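Local atomic coordinates of putative oxidoreductase (Klebsiella pneumoniae subsp. pneumoniae MGH 78578, PDB entry 3E82), a protein that probably acts as a nucleotide-dependent oxidoreductase of the Gfo/Idh/MocA family, with NAD or NADP as the likely cofactor. Residues K98-D103 / R119-F124. Sequence-based numbering, arbitrary orientation.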
# COMPACT_ATOMS: atom_id res chain seq x y z
N LYS B 98 19.51 -6.31 -17.44
CA LYS B 98 19.22 -5.04 -16.78
C LYS B 98 20.45 -4.58 -15.98
O LYS B 98 21.19 -5.40 -15.44
CB LYS B 98 18.01 -5.18 -15.83
CG LYS B 98 16.68 -5.48 -16.54
CD LYS B 98 15.50 -5.37 -15.56
CE LYS B 98 15.59 -6.38 -14.43
NZ LYS B 98 15.38 -7.77 -14.92
N PRO B 99 20.69 -3.26 -15.92
CA PRO B 99 19.90 -2.20 -16.55
C PRO B 99 20.26 -2.00 -18.02
O PRO B 99 21.42 -2.17 -18.42
CB PRO B 99 20.25 -0.98 -15.72
CG PRO B 99 21.70 -1.20 -15.44
CD PRO B 99 21.71 -2.67 -15.02
N PHE B 100 19.26 -1.63 -18.80
CA PHE B 100 19.41 -1.37 -20.23
C PHE B 100 20.62 -0.45 -20.41
O PHE B 100 21.61 -0.82 -21.05
CB PHE B 100 18.13 -0.69 -20.73
CG PHE B 100 18.10 -0.43 -22.21
CD1 PHE B 100 17.09 0.35 -22.76
CD2 PHE B 100 19.09 -0.94 -23.05
CE1 PHE B 100 17.06 0.63 -24.13
CE2 PHE B 100 19.07 -0.66 -24.42
CZ PHE B 100 18.06 0.12 -24.95
N THR B 101 20.52 0.75 -19.84
CA THR B 101 21.58 1.75 -19.88
C THR B 101 21.55 2.45 -18.52
O THR B 101 20.73 2.10 -17.66
CB THR B 101 21.33 2.82 -20.97
OG1 THR B 101 20.05 3.44 -20.75
CG2 THR B 101 21.37 2.20 -22.36
N LEU B 102 22.42 3.42 -18.31
CA LEU B 102 22.44 4.12 -17.03
C LEU B 102 21.57 5.37 -17.05
O LEU B 102 21.17 5.86 -15.99
CB LEU B 102 23.88 4.45 -16.63
CG LEU B 102 24.74 3.19 -16.44
CD1 LEU B 102 26.12 3.58 -15.93
CD2 LEU B 102 24.06 2.25 -15.45
N ASP B 103 21.26 5.89 -18.24
CA ASP B 103 20.38 7.05 -18.34
C ASP B 103 19.52 6.93 -19.59
O ASP B 103 19.83 6.16 -20.50
CB ASP B 103 21.15 8.38 -18.33
CG ASP B 103 21.97 8.63 -19.59
OD1 ASP B 103 21.69 8.03 -20.66
OD2 ASP B 103 22.90 9.46 -19.52
N ARG B 119 18.92 -4.12 -36.72
CA ARG B 119 19.19 -5.28 -35.90
C ARG B 119 18.25 -5.29 -34.69
O ARG B 119 17.80 -4.23 -34.25
CB ARG B 119 20.65 -5.26 -35.43
CG ARG B 119 21.66 -5.63 -36.53
CD ARG B 119 21.61 -7.12 -36.83
NE ARG B 119 22.29 -7.46 -38.08
CZ ARG B 119 22.19 -8.65 -38.67
NH1 ARG B 119 21.44 -9.61 -38.12
NH2 ARG B 119 22.81 -8.88 -39.82
N LEU B 120 17.93 -6.47 -34.18
CA LEU B 120 17.07 -6.57 -33.01
C LEU B 120 17.83 -6.20 -31.74
O LEU B 120 18.96 -6.66 -31.53
CB LEU B 120 16.51 -7.99 -32.84
CG LEU B 120 15.60 -8.23 -31.61
CD1 LEU B 120 14.57 -9.31 -31.92
CD2 LEU B 120 16.43 -8.61 -30.37
N LEU B 121 17.21 -5.38 -30.91
CA LEU B 121 17.79 -4.97 -29.63
C LEU B 121 16.71 -5.24 -28.60
O LEU B 121 15.55 -4.88 -28.81
CB LEU B 121 18.12 -3.48 -29.62
CG LEU B 121 18.44 -2.85 -28.25
CD1 LEU B 121 19.65 -3.50 -27.62
CD2 LEU B 121 18.66 -1.36 -28.42
N SER B 122 17.07 -5.89 -27.50
CA SER B 122 16.09 -6.17 -26.45
C SER B 122 16.74 -6.08 -25.08
O SER B 122 17.96 -5.99 -24.97
CB SER B 122 15.50 -7.57 -26.67
OG SER B 122 14.41 -7.79 -25.79
N VAL B 123 15.92 -6.08 -24.03
CA VAL B 123 16.42 -6.00 -22.66
C VAL B 123 15.82 -7.19 -21.92
O VAL B 123 14.67 -7.56 -22.14
CB VAL B 123 15.99 -4.68 -21.99
CG1 VAL B 123 16.51 -4.63 -20.55
CG2 VAL B 123 16.52 -3.49 -22.79
N PHE B 124 16.61 -7.78 -21.02
CA PHE B 124 16.19 -8.97 -20.28
C PHE B 124 15.11 -8.78 -19.22
O PHE B 124 15.37 -8.95 -18.03
CB PHE B 124 17.43 -9.65 -19.67
CG PHE B 124 17.22 -11.09 -19.23
CD1 PHE B 124 16.73 -12.05 -20.12
CD2 PHE B 124 17.55 -11.49 -17.94
CE1 PHE B 124 16.58 -13.39 -19.73
CE2 PHE B 124 17.41 -12.83 -17.53
CZ PHE B 124 16.93 -13.78 -18.42
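Val123 CG2 sits over one face of the Phe100 ring. It is 3.8 Å from the ring centroid and 23° off the ring normal, a CH-pi contact. The methyl is displaced toward the CG side of the ring, where Val123 CG2 comes within 3.5 Å of Phe100 CG. The far end of the ring meets a second residue of the strand: Phe100 CZ lies 3.8 Å from Leu121 CD2, which approaches obliquely. Phe100 CG stands anti to the backbone N (chi1 -176°), and its side chain crosses those of Leu121 and Val123 at about a right angle. The other methyl of Val123 turns to Lys98, with Val123 CG1 4.1 Å from Lys98 CG. Beyond that point the lysine chain bends at chi3 and chi4, and Lys98 NZ makes a weak hydrogen bond of 3.3 Å to the carbonyl Phe124 O.

The contact belongs to the Rossmann-type nucleotide-binding domain. Strand 121-123 is the outermost strand, within this chain, on one side of the parallel sheet and pairs with strand 93-96. Residues 98-103 leave that neighbouring strand and lead into helix 104-116, so the contact closes a right-handed beta-alpha-beta crossover. A cis peptide bond precedes Pro99. A Lys-Pro pair after this strand recurs in Gfo/Idh/MocA enzymes, where the lysine is often catalytic, and Lys98 may have the same role.

On the opposite face of the Phe100 ring, Thr101 CG2 lies 3.9 Å above the plane. Thr101 OG1 donates a 2.7 Å hydrogen bond to Asp103 O. Asp103 is the N-cap of helix 104-116, its OD1 accepting from Glu106 N. Ala323 of helix 320-339 packs on both Phe100 and Val123, and Ala114 touches Leu121.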